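Putative monooxygenase (Fusobacterium nucleatum subsp. nucleatum, PDB 3MCS) is probably a monooxygenase of the antibiotic biosynthesis monooxygenase family, carrying two related domains in one chain. Local coordinates at residues Phe13-Lys16 and Ser22-Ser25; Glu28-Lys33 and Lys78-Val83; Gly36-Val41 and Ser69-Asn74; Val150-Asp155 and Asn160-Phe165. One frame throughout, in Å; residues are numbered along the deposited sequence.

Contact 1. Residues Phe13-Lys16 and Ser22-Ser25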
loop_
_atom_site.group_PDB
_atom_site.type_symbol
_atom_site.label_atom_id
_atom_site.label_comp_id
_atom_site.label_asym_id
_atom_site.label_seq_id
_atom_site.Cartn_x
_atom_site.Cartn_y
_atom_site.Cartn_z
ATOM N N PHE A 13 -5.586 -11.261 -1.967
ATOM C CA PHE A 13 -6.196 -12.575 -2.173
ATOM C C PHE A 13 -5.866 -13.113 -3.541
ATOM O O PHE A 13 -5.569 -12.344 -4.468
ATOM C CB PHE A 13 -7.713 -12.559 -1.985
ATOM C CG PHE A 13 -8.460 -11.727 -2.983
ATOM C CD1 PHE A 13 -8.886 -12.269 -4.171
ATOM C CD2 PHE A 13 -8.788 -10.415 -2.704
ATOM C CE1 PHE A 13 -9.594 -11.503 -5.085
ATOM C CE2 PHE A 13 -9.499 -9.655 -3.609
ATOM C CZ PHE A 13 -9.894 -10.201 -4.798
ATOM N N GLU A 14 -5.938 -14.434 -3.662
ATOM C CA GLU A 14 -5.630 -15.119 -4.904
ATOM C C GLU A 14 -6.849 -15.096 -5.824
ATOM O O GLU A 14 -7.966 -15.402 -5.389
ATOM C CB GLU A 14 -5.210 -16.546 -4.601
ATOM C CG GLU A 14 -4.814 -17.329 -5.805
ATOM C CD GLU A 14 -4.301 -18.679 -5.461
ATOM O OE1 GLU A 14 -3.953 -18.886 -4.274
ATOM O OE2 GLU A 14 -4.240 -19.521 -6.376
ATOM N N VAL A 15 -6.641 -14.746 -7.094
ATOM C CA VAL A 15 -7.744 -14.660 -8.059
ATOM C C VAL A 15 -7.940 -15.995 -8.775
ATOM O O VAL A 15 -6.982 -16.631 -9.189
ATOM C CB VAL A 15 -7.506 -13.515 -9.098
ATOM C CG1 VAL A 15 -8.692 -13.344 -10.011
ATOM C CG2 VAL A 15 -7.228 -12.194 -8.405
ATOM N N LYS A 16 -9.189 -16.423 -8.910
ATOM C CA LYS A 16 -9.483 -17.653 -9.626
ATOM C C LYS A 16 -8.916 -17.631 -11.057
ATOM O O LYS A 16 -8.846 -16.574 -11.712
ATOM C CB LYS A 16 -10.992 -17.918 -9.698
ATOM C CG LYS A 16 -11.626 -18.363 -8.397
ATOM C CD LYS A 16 -13.034 -18.925 -8.609
ATOM C CE LYS A 16 -13.653 -19.356 -7.285
ATOM N NZ LYS A 16 -15.012 -19.956 -7.453
ATOM N N SER A 22 -13.602 -10.587 -14.507
ATOM C CA SER A 22 -14.568 -10.218 -13.481
ATOM C C SER A 22 -13.886 -9.510 -12.340
ATOM O O SER A 22 -14.438 -8.561 -11.786
ATOM C CB SER A 22 -15.328 -11.431 -12.955
ATOM O OG SER A 22 -16.291 -11.875 -13.886
ATOM N N TYR A 23 -12.689 -9.982 -11.986
ATOM C CA TYR A 23 -11.904 -9.363 -10.926
ATOM C C TYR A 23 -11.609 -7.894 -11.235
ATOM O O TYR A 23 -11.843 -7.047 -10.385
ATOM C CB TYR A 23 -10.615 -10.159 -10.669
ATOM C CG TYR A 23 -9.416 -9.368 -10.151
ATOM C CD1 TYR A 23 -9.418 -8.775 -8.894
ATOM C CD2 TYR A 23 -8.255 -9.258 -10.919
ATOM C CE1 TYR A 23 -8.306 -8.062 -8.431
ATOM C CE2 TYR A 23 -7.144 -8.559 -10.465
ATOM C CZ TYR A 23 -7.174 -7.967 -9.223
ATOM O OH TYR A 23 -6.060 -7.274 -8.788
ATOM N N LYS A 24 -11.131 -7.598 -12.448
ATOM C CA LYS A 24 -10.752 -6.217 -12.821
ATOM C C LYS A 24 -11.965 -5.261 -12.823
ATOM O O LYS A 24 -11.886 -4.161 -12.310
ATOM C CB LYS A 24 -9.988 -6.178 -14.177
ATOM C CG LYS A 24 -8.585 -6.820 -14.133
ATOM C CD LYS A 24 -7.913 -6.885 -15.498
ATOM N N SER A 25 -13.063 -5.706 -13.417
ATOM C CA SER A 25 -14.308 -4.952 -13.477
ATOM C C SER A 25 -14.857 -4.583 -12.105
ATOM O O SER A 25 -15.220 -3.418 -11.864
ATOM C CB SER A 25 -15.378 -5.775 -14.215
ATOM O OG SER A 25 -15.696 -5.210 -15.455
#

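Contact 2. Residues Glu28-Lys33 and Lys78-Val83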
loop_
_atom_site.group_PDB
_atom_site.type_symbol
_atom_site.label_atom_id
_atom_site.label_comp_id
_atom_site.label_asym_id
_atom_site.label_seq_id
_atom_site.Cartn_x
_atom_site.Cartn_y
_atom_site.Cartn_z
ATOM N N GLU A 28 -12.468 -2.211 -10.272
ATOM C CA GLU A 28 -12.598 -0.865 -10.828
ATOM C C GLU A 28 -13.852 -0.173 -10.269
ATOM O O GLU A 28 -13.771 0.959 -9.777
ATOM C CB GLU A 28 -12.641 -0.877 -12.362
ATOM C CG GLU A 28 -11.287 -1.098 -13.038
ATOM C CD GLU A 28 -11.363 -1.210 -14.572
ATOM O OE1 GLU A 28 -12.459 -1.039 -15.166
ATOM O OE2 GLU A 28 -10.298 -1.485 -15.176
ATOM N N ASP A 29 -15.001 -0.850 -10.352
ATOM C CA ASP A 29 -16.240 -0.300 -9.821
ATOM C C ASP A 29 -16.084 0.062 -8.343
ATOM O O ASP A 29 -16.496 1.129 -7.915
ATOM C CB ASP A 29 -17.409 -1.292 -9.949
ATOM C CG ASP A 29 -17.786 -1.606 -11.395
ATOM O OD1 ASP A 29 -17.140 -1.047 -12.308
ATOM O OD2 ASP A 29 -18.727 -2.433 -11.589
ATOM N N TYR A 30 -15.473 -0.824 -7.569
ATOM C CA TYR A 30 -15.355 -0.610 -6.125
ATOM C C TYR A 30 -14.552 0.626 -5.815
ATOM O O TYR A 30 -14.965 1.462 -4.996
ATOM C CB TYR A 30 -14.749 -1.860 -5.481
ATOM C CG TYR A 30 -14.369 -1.764 -4.028
ATOM C CD1 TYR A 30 -15.321 -1.608 -3.056
ATOM C CD2 TYR A 30 -13.054 -1.924 -3.628
ATOM C CE1 TYR A 30 -14.970 -1.543 -1.721
ATOM C CE2 TYR A 30 -12.695 -1.881 -2.298
ATOM C CZ TYR A 30 -13.658 -1.683 -1.346
ATOM O OH TYR A 30 -13.329 -1.639 -0.007
ATOM N N VAL A 31 -13.420 0.763 -6.495
ATOM C CA VAL A 31 -12.534 1.909 -6.262
ATOM C C VAL A 31 -13.214 3.198 -6.708
ATOM O O VAL A 31 -13.174 4.198 -5.982
ATOM C CB VAL A 31 -11.147 1.715 -6.944
ATOM C CG1 VAL A 31 -10.340 2.960 -6.864
ATOM C CG2 VAL A 31 -10.398 0.560 -6.313
ATOM N N ASN A 32 -13.865 3.157 -7.872
ATOM C CA ASN A 32 -14.545 4.341 -8.423
ATOM C C ASN A 32 -15.790 4.782 -7.663
ATOM O O ASN A 32 -16.064 5.970 -7.570
ATOM C CB ASN A 32 -14.925 4.133 -9.900
ATOM C CG ASN A 32 -13.719 4.176 -10.847
ATOM O OD1 ASN A 32 -12.655 4.714 -10.519
ATOM N ND2 ASN A 32 -13.901 3.628 -12.038
ATOM N N LYS A 33 -16.545 3.831 -7.126
ATOM C CA LYS A 33 -17.777 4.171 -6.420
ATOM C C LYS A 33 -17.451 4.620 -5.011
ATOM O O LYS A 33 -18.123 5.487 -4.477
ATOM C CB LYS A 33 -18.806 3.019 -6.431
ATOM C CG LYS A 33 -20.158 3.410 -5.761
ATOM C CD LYS A 33 -21.196 2.261 -5.743
ATOM C CE LYS A 33 -22.545 2.690 -5.123
ATOM N NZ LYS A 33 -23.238 3.780 -5.883
ATOM N N LYS A 78 -20.468 -3.270 0.121
ATOM C CA LYS A 78 -21.468 -4.358 0.143
ATOM C C LYS A 78 -21.526 -5.073 -1.226
ATOM O O LYS A 78 -21.702 -6.298 -1.297
ATOM C CB LYS A 78 -22.868 -3.864 0.558
ATOM N N ASP A 79 -21.361 -4.317 -2.308
ATOM C CA ASP A 79 -21.392 -4.916 -3.628
ATOM C C ASP A 79 -20.143 -5.736 -3.902
ATOM O O ASP A 79 -20.226 -6.867 -4.390
ATOM C CB ASP A 79 -21.591 -3.849 -4.703
ATOM C CG ASP A 79 -23.005 -3.338 -4.738
ATOM O OD1 ASP A 79 -23.798 -3.862 -3.937
ATOM O OD2 ASP A 79 -23.321 -2.440 -5.559
ATOM N N PHE A 80 -18.995 -5.177 -3.549
ATOM C CA PHE A 80 -17.709 -5.843 -3.762
ATOM C C PHE A 80 -17.567 -7.095 -2.915
ATOM O O PHE A 80 -17.232 -8.137 -3.439
ATOM C CB PHE A 80 -16.578 -4.870 -3.497
ATOM C CG PHE A 80 -15.231 -5.392 -3.858
ATOM C CD1 PHE A 80 -14.942 -5.762 -5.159
ATOM C CD2 PHE A 80 -14.225 -5.438 -2.915
ATOM C CE1 PHE A 80 -13.682 -6.216 -5.511
ATOM C CE2 PHE A 80 -12.970 -5.899 -3.253
ATOM C CZ PHE A 80 -12.701 -6.287 -4.559
ATOM N N LYS A 81 -17.867 -7.015 -1.628
ATOM C CA LYS A 81 -17.810 -8.212 -0.757
ATOM C C LYS A 81 -18.780 -9.318 -1.194
ATOM O O LYS A 81 -18.577 -10.490 -0.853
ATOM C CB LYS A 81 -18.024 -7.854 0.718
ATOM C CG LYS A 81 -16.800 -7.125 1.351
ATOM N N ALA A 82 -19.811 -8.943 -1.956
ATOM C CA ALA A 82 -20.748 -9.899 -2.536
ATOM C C ALA A 82 -20.122 -10.649 -3.727
ATOM O O ALA A 82 -20.573 -11.764 -4.087
ATOM C CB ALA A 82 -22.035 -9.175 -2.986
ATOM N N VAL A 83 -19.090 -10.044 -4.336
ATOM C CA VAL A 83 -18.438 -10.622 -5.522
ATOM C C VAL A 83 -17.152 -11.391 -5.205
ATOM O O VAL A 83 -16.783 -12.314 -5.923
ATOM C CB VAL A 83 -18.169 -9.528 -6.598
ATOM C CG1 VAL A 83 -17.230 -10.031 -7.660
ATOM C CG2 VAL A 83 -19.476 -9.076 -7.241
#

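Contact 3. Residues Gly36-Val41 and Ser69-Asn74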
loop_
_atom_site.group_PDB
_atom_site.type_symbol
_atom_site.label_atom_id
_atom_site.label_comp_id
_atom_site.label_asym_id
_atom_site.label_seq_id
_atom_site.Cartn_x
_atom_site.Cartn_y
_atom_site.Cartn_z
ATOM N N GLY A 36 -15.588 8.261 -5.301
ATOM C CA GLY A 36 -16.477 9.261 -5.872
ATOM C C GLY A 36 -17.572 9.760 -4.933
ATOM O O GLY A 36 -18.004 10.908 -5.025
ATOM N N VAL A 37 -17.987 8.907 -3.998
ATOM C CA VAL A 37 -19.146 9.167 -3.145
ATOM C C VAL A 37 -18.921 9.233 -1.637
ATOM O O VAL A 37 -19.597 9.987 -0.961
ATOM C CB VAL A 37 -20.192 8.039 -3.421
ATOM C CG1 VAL A 37 -21.223 7.892 -2.292
ATOM C CG2 VAL A 37 -20.863 8.245 -4.803
ATOM N N GLU A 38 -17.971 8.477 -1.102
ATOM C CA GLU A 38 -17.840 8.368 0.362
ATOM C C GLU A 38 -16.926 9.387 1.058
ATOM O O GLU A 38 -15.970 9.895 0.479
ATOM C CB GLU A 38 -17.434 6.924 0.734
ATOM C CG GLU A 38 -18.428 5.900 0.182
ATOM C CD GLU A 38 -18.075 4.465 0.477
ATOM O OE1 GLU A 38 -17.135 4.224 1.266
ATOM O OE2 GLU A 38 -18.761 3.574 -0.083
ATOM N N GLN A 39 -17.254 9.649 2.325
ATOM C CA GLN A 39 -16.518 10.573 3.182
ATOM C C GLN A 39 -15.453 9.898 4.032
ATOM O O GLN A 39 -15.631 8.771 4.489
ATOM C CB GLN A 39 -17.492 11.255 4.128
ATOM C CG GLN A 39 -18.492 12.123 3.418
ATOM C CD GLN A 39 -17.854 13.339 2.786
ATOM O OE1 GLN A 39 -16.800 13.798 3.231
ATOM N NE2 GLN A 39 -18.499 13.881 1.755
ATOM N N GLY A 40 -14.367 10.623 4.280
ATOM C CA GLY A 40 -13.272 10.142 5.103
ATOM C C GLY A 40 -12.343 9.145 4.436
ATOM O O GLY A 40 -11.456 8.587 5.087
ATOM N N VAL A 41 -12.529 8.921 3.148
ATOM C CA VAL A 41 -11.694 7.983 2.426
ATOM C C VAL A 41 -10.565 8.779 1.819
ATOM O O VAL A 41 -10.805 9.657 1.000
ATOM C CB VAL A 41 -12.488 7.203 1.361
ATOM C CG1 VAL A 41 -13.204 8.138 0.432
ATOM C CG2 VAL A 41 -11.570 6.335 0.581
ATOM N N SER A 69 -15.577 2.270 9.322
ATOM C CA SER A 69 -16.763 1.490 9.677
ATOM C C SER A 69 -17.956 1.819 8.773
ATOM O O SER A 69 -18.756 0.930 8.429
ATOM C CB SER A 69 -17.131 1.657 11.156
ATOM O OG SER A 69 -18.533 1.838 11.327
ATOM N N ASN A 70 -18.089 3.095 8.408
ATOM C CA ASN A 70 -19.167 3.496 7.517
ATOM C C ASN A 70 -18.940 2.935 6.108
ATOM O O ASN A 70 -19.864 2.529 5.428
ATOM C CB ASN A 70 -19.331 5.015 7.510
ATOM C CG ASN A 70 -20.151 5.538 8.691
ATOM O OD1 ASN A 70 -21.095 4.898 9.152
ATOM N ND2 ASN A 70 -19.814 6.731 9.151
ATOM N N HIS A 71 -17.693 2.889 5.686
ATOM C CA HIS A 71 -17.362 2.329 4.400
ATOM C C HIS A 71 -17.746 0.863 4.342
ATOM O O HIS A 71 -18.331 0.427 3.351
ATOM C CB HIS A 71 -15.874 2.497 4.110
ATOM C CG HIS A 71 -15.385 1.699 2.937
ATOM N ND1 HIS A 71 -15.581 2.092 1.630
ATOM C CD2 HIS A 71 -14.665 0.555 2.883
ATOM C CE1 HIS A 71 -15.028 1.207 0.823
ATOM N NE2 HIS A 71 -14.466 0.265 1.558
ATOM N N THR A 72 -17.480 0.100 5.402
ATOM C CA THR A 72 -17.800 -1.317 5.337
ATOM C C THR A 72 -19.312 -1.554 5.337
ATOM O O THR A 72 -19.756 -2.654 5.038
ATOM C CB THR A 72 -17.137 -2.150 6.435
ATOM O OG1 THR A 72 -17.838 -1.955 7.665
ATOM C CG2 THR A 72 -15.641 -1.780 6.582
ATOM N N LYS A 73 -20.095 -0.532 5.657
ATOM C CA LYS A 73 -21.549 -0.640 5.635
ATOM C C LYS A 73 -22.175 0.015 4.387
ATOM O O LYS A 73 -23.351 -0.226 4.104
ATOM C CB LYS A 73 -22.162 0.036 6.852
ATOM C CG LYS A 73 -21.869 -0.547 8.205
ATOM C CD LYS A 73 -22.482 0.373 9.251
ATOM C CE LYS A 73 -22.105 0.048 10.671
ATOM N NZ LYS A 73 -22.784 1.048 11.584
ATOM N N ASN A 74 -21.408 0.833 3.654
ATOM C CA ASN A 74 -21.950 1.562 2.491
ATOM C C ASN A 74 -22.052 0.651 1.267
ATOM O O ASN A 74 -21.534 -0.463 1.278
ATOM C CB ASN A 74 -21.105 2.814 2.206
ATOM C CG ASN A 74 -21.915 3.992 1.655
ATOM O OD1 ASN A 74 -22.998 3.854 1.094
ATOM N ND2 ASN A 74 -21.373 5.172 1.840
#

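Contact 4. Residues Val150-Asp155 and Asn160-Phe165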
loop_
_atom_site.group_PDB
_atom_site.type_symbol
_atom_site.label_atom_id
_atom_site.label_comp_id
_atom_site.label_asym_id
_atom_site.label_seq_id
_atom_site.Cartn_x
_atom_site.Cartn_y
_atom_site.Cartn_z
ATOM N N VAL A 150 4.283 7.458 -0.532
ATOM C CA VAL A 150 4.993 6.545 0.337
ATOM C C VAL A 150 4.151 6.350 1.599
ATOM O O VAL A 150 3.887 7.317 2.311
ATOM C CB VAL A 150 6.438 7.020 0.721
ATOM C CG1 VAL A 150 7.308 7.109 -0.501
ATOM C CG2 VAL A 150 6.426 8.364 1.465
ATOM N N TYR A 151 3.664 5.131 1.834
ATOM C CA TYR A 151 2.986 4.827 3.085
ATOM C C TYR A 151 3.857 3.818 3.833
ATOM O O TYR A 151 4.118 2.731 3.320
ATOM C CB TYR A 151 1.577 4.249 2.909
ATOM C CG TYR A 151 0.545 5.108 2.193
ATOM C CD1 TYR A 151 0.658 6.508 2.103
ATOM C CD2 TYR A 151 -0.615 4.522 1.700
ATOM C CE1 TYR A 151 -0.311 7.275 1.462
ATOM C CE2 TYR A 151 -1.586 5.275 1.063
ATOM C CZ TYR A 151 -1.445 6.654 0.954
ATOM O OH TYR A 151 -2.434 7.395 0.326
ATOM N N LEU A 152 4.298 4.184 5.031
ATOM C CA LEU A 152 5.167 3.340 5.844
ATOM C C LEU A 152 4.541 3.108 7.199
ATOM O O LEU A 152 4.170 4.063 7.894
ATOM C CB LEU A 152 6.527 4.013 6.058
ATOM C CG LEU A 152 7.527 3.303 6.981
ATOM C CD1 LEU A 152 8.021 1.982 6.380
ATOM C CD2 LEU A 152 8.686 4.202 7.261
ATOM N N GLY A 153 4.439 1.846 7.593
ATOM C CA GLY A 153 3.875 1.517 8.897
ATOM C C GLY A 153 4.238 0.134 9.390
ATOM O O GLY A 153 4.938 -0.607 8.704
ATOM N N THR A 154 3.761 -0.202 10.584
ATOM C CA THR A 154 4.055 -1.487 11.198
ATOM C C THR A 154 2.762 -2.273 11.403
ATOM O O THR A 154 1.717 -1.718 11.711
ATOM C CB THR A 154 4.815 -1.290 12.518
ATOM O OG1 THR A 154 4.058 -0.466 13.417
ATOM C CG2 THR A 154 6.160 -0.607 12.249
ATOM N N ASP A 155 2.830 -3.575 11.201
ATOM C CA ASP A 155 1.658 -4.394 11.336
ATOM C C ASP A 155 1.196 -4.365 12.809
ATOM O O ASP A 155 2.017 -4.404 13.738
ATOM C CB ASP A 155 1.959 -5.808 10.829
ATOM C CG ASP A 155 0.710 -6.669 10.707
ATOM O OD1 ASP A 155 -0.111 -6.666 11.639
ATOM O OD2 ASP A 155 0.556 -7.359 9.678
ATOM N N ASN A 160 7.382 -5.565 14.570
ATOM C CA ASN A 160 8.661 -5.769 13.910
ATOM C C ASN A 160 8.475 -5.962 12.392
ATOM O O ASN A 160 9.456 -6.020 11.648
ATOM C CB ASN A 160 9.401 -6.960 14.508
ATOM C CG ASN A 160 9.676 -6.801 15.997
ATOM O OD1 ASN A 160 9.529 -7.757 16.766
ATOM N ND2 ASN A 160 10.041 -5.597 16.415
ATOM N N LYS A 161 7.218 -6.050 11.946
ATOM C CA LYS A 161 6.882 -6.254 10.543
ATOM C C LYS A 161 6.551 -4.917 9.913
ATOM O O LYS A 161 5.456 -4.415 10.086
ATOM C CB LYS A 161 5.691 -7.189 10.459
ATOM C CG LYS A 161 5.349 -7.801 9.093
ATOM C CD LYS A 161 4.284 -8.911 9.291
ATOM C CE LYS A 161 4.417 -10.094 8.328
ATOM N NZ LYS A 161 5.582 -10.988 8.646
ATOM N N TRP A 162 7.506 -4.314 9.216
ATOM C CA TRP A 162 7.268 -3.040 8.542
ATOM C C TRP A 162 6.685 -3.246 7.138
ATOM O O TRP A 162 7.116 -4.149 6.425
ATOM C CB TRP A 162 8.568 -2.262 8.454
ATOM C CG TRP A 162 9.043 -1.841 9.760
ATOM C CD1 TRP A 162 9.671 -2.615 10.689
ATOM C CD2 TRP A 162 8.941 -0.532 10.321
ATOM N NE1 TRP A 162 9.962 -1.869 11.803
ATOM C CE2 TRP A 162 9.532 -0.583 11.606
ATOM C CE3 TRP A 162 8.419 0.683 9.862
ATOM C CZ2 TRP A 162 9.597 0.529 12.448
ATOM C CZ3 TRP A 162 8.500 1.793 10.696
ATOM C CH2 TRP A 162 9.078 1.700 11.980
ATOM N N CYS A 163 5.726 -2.400 6.755
ATOM C CA CYS A 163 5.058 -2.474 5.454
ATOM C C CYS A 163 5.194 -1.175 4.728
ATOM O O CYS A 163 4.774 -0.137 5.254
ATOM C CB CYS A 163 3.567 -2.737 5.628
ATOM S SG CYS A 163 3.184 -4.315 6.439
ATOM N N LEU A 164 5.734 -1.233 3.505
ATOM C CA LEU A 164 5.964 -0.031 2.694
ATOM C C LEU A 164 5.285 -0.099 1.329
ATOM O O LEU A 164 5.619 -0.943 0.502
ATOM C CB LEU A 164 7.459 0.184 2.489
ATOM C CG LEU A 164 7.802 1.457 1.726
ATOM C CD1 LEU A 164 7.310 2.654 2.535
ATOM C CD2 LEU A 164 9.313 1.583 1.416
ATOM N N PHE A 165 4.328 0.792 1.109
ATOM C CA PHE A 165 3.653 0.920 -0.176
ATOM C C PHE A 165 4.120 2.205 -0.790
ATOM O O PHE A 165 4.111 3.232 -0.131
ATOM C CB PHE A 165 2.149 0.973 -0.020
ATOM C CG PHE A 165 1.405 1.059 -1.334
ATOM C CD1 PHE A 165 1.475 0.013 -2.254
ATOM C CD2 PHE A 165 0.607 2.158 -1.635
ATOM C CE1 PHE A 165 0.783 0.066 -3.453
ATOM C CE2 PHE A 165 -0.104 2.219 -2.840
ATOM C CZ PHE A 165 -0.005 1.175 -3.757
#

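Contact 1. Residues Phe13-Lys16 and Ser22-Ser25
V15 sets one methyl group squarely on the ring of Y23, and this CH-pi contact carries the meeting of strand and helix. Carbon CG2 of V15 stands 3.9 Å from the centroid of the Y23 ring, only 8° off the ring normal, so the methyl sits over the middle of the face rather than beside its rim. The other branch, CG1, reaches back toward the root of the tyrosine and lies 3.8 Å from Y23 CB. V15 chi1 of -175° puts CG1 opposite the backbone N and CG2 beside it, which brings CG1 to Y23 CB and CG2 over the ring. The two side chains cross at about a right angle, each starting from a backbone that turns it toward the other. F13, two residues earlier on the strand, adds a looser apolar touch: its CZ comes 4.4 Å from CD1 of Y23. No hydrogen bond links the two segments, and the three touching residues are all buried. Beyond them the phenol is fixed at its polar end, where Y23 OH is hydrogen-bonded to T48 OG1, and the Y23 side chain also touches S56 of strand 55-62. The CA atoms of V15 and Y23 stay 7.3 Å apart, a separation bridged by the V15 and Y23 side chains. Strand 7-15 thus runs through a short connection into helix 20-37, whose first turns fold back on the sheet: the opening beta-alpha step of the ferredoxin-like half found in dimeric alpha-beta barrel proteins.

Contact 2. Residues Glu28-Lys33 and Lys78-Val83
Between residues 28-33 and 78-83, both helical, the nearest CA atoms are those of Y30 and F80, 6.2 Å apart. Each backbone directs its aromatic residue at the neighbouring helix, and these two side chains make the whole of the close contact. The rings form an offset stack, with centroids 4.4 Å apart and planes inclined by 13°. The overlap is displaced: F80 CD2 sits above the centre of the tyrosine ring, whereas Y30 CD2 stands over the phenylalanine face nearer to its rim. Inner atoms meet as closely as outer ones, for Y30 CG lies 3.7 Å from F80 CG. The CB atoms join the overlap. Y30 CB makes a CH-pi contact with the F80 face, 4.2 Å from the centroid, and F80 CB approaches Y30 CD1 to 3.5 Å. In both residues CG is anti to the backbone N (chi1 172° in Y30 and -172° in F80), which turns each ring so that the two faces stack although the side chains cross at about a right angle. At the more exposed margin K33 and D79 carry opposite charges without pairing, K33 NZ being 6.2 Å from D79 OD2. Past the stack, the Y30 hydroxyl is hydrogen-bonded to E60 of strand 55-62, anchoring the far end of the ring. F80 also touches T27, one turn earlier on helix 20-37. The stack joins two helices of the layer packed on the sheet, 20-37 and 75-87, as in the ferredoxin-like domain of antibiotic biosynthesis monooxygenases.

Contact 3. Residues Gly36-Val41 and Ser69-Asn74
The H71 imidazole receives the E38 carboxylate at its edge, E38 OE1 lying in the ring plane, while Y62 meets the same ring with planes about 45° apart. The result is a histidine-carboxylate hydrogen bond in the helical layer of a ferredoxin-like domain, joining the exit of helix 20-37 to helix 65-73. H71 ND1 donates to E38 OE1 over 2.7 Å and the bond is nearly straight, 163° at the hydrogen. It arrives on the syn side of the carboxylate, whose plane is turned 58° from that of the ring. E38, the first residue past the helix to leave helical backbone angles, reaches across because its chain is extended beyond CG. The other ring nitrogen, NE2, is held by the hydroxyl of Y30, so the imidazole is gripped at both nitrogens and bridges a carboxylate to a buried phenol. N74 comes from the opposite direction to E38 and lays its amide almost parallel to the carboxylate. No hydrogen bond forms between these two flat groups. Instead N74 ND2 packs 3.5 Å from E38 CG, and E38 OE2 rests 3.4 Å from N74 CB.

Contact 4. Residues Val150-Asp155 and Asn160-Phe165
T154 and W162 face each other across an antiparallel beta hairpin, strands 147-155 and 161-168, in the sheet of the second ferredoxin-like domain. From CB the tryptophan begins beside the backbone, W162 CB lying 4.0 Å from G153 O. With CG anti to the carbonyl carbon (chi1 -67°), the indole runs alongside T154. The threonine methyl lies over one face of the indole: T154 CG2 stands 3.3 Å from the centroid of the six-membered ring in a CH-pi contact. W162 CG meets T154 CG2 too, CD2 and CE2 lie 3.4 Å from that methyl, and CZ2 and CH2 at the far end still sit beneath it. Further round, W162 CE3 meets L152 CD1 at 3.7 Å, the leucine coming in at the ring edge, and CZ3 approaches L152 CG. On the pyrrole side NE1 is hydrogen-bonded to D127, and the ring also meets F130 of helix 127-143. L152, T154, W162 and L164 lie on one face of the hairpin, where L152 and W162 also touch helix 127-143. Y151, C163 and F165 occupy the other, where F165 also packs edge-to-face on F45 of the first domain and Y151 OH is bonded to D104. Main-chain bonds fix the register: Y151 pairs with F165 and G153 with C163 through two hydrogen bonds each, L152-L164 and T154-W162 being non-hydrogen-bonded pairs. At the hairpin's end D155 and K161 lie side by side without a salt bridge, D155 being paired with R157 and K161 with D121. The last bond toward the turn runs from D155 N to K161 O, 3.0 Å long.

How the contacts relate
From the N terminus, contact 1 closes first, folding the start of helix 20-37 onto strand 7-15 across a short connection. Contact 2 opens further along that helix and closes a long loop by bringing in helix 75-87. Contact 3 is nested inside that loop, joining the end of helix 20-37 to helix 65-73, and touches contact 2 where Y30 OH meets H71 NE2. These three lie in the first family region. Contact 4 follows in series, a local hairpin in the second region, its centre about 25 Å from those of contacts 1 and 2. One curled antiparallel sheet spans both regions, so a single chain probably reproduces what dimeric alpha-beta barrel relatives build from two subunits.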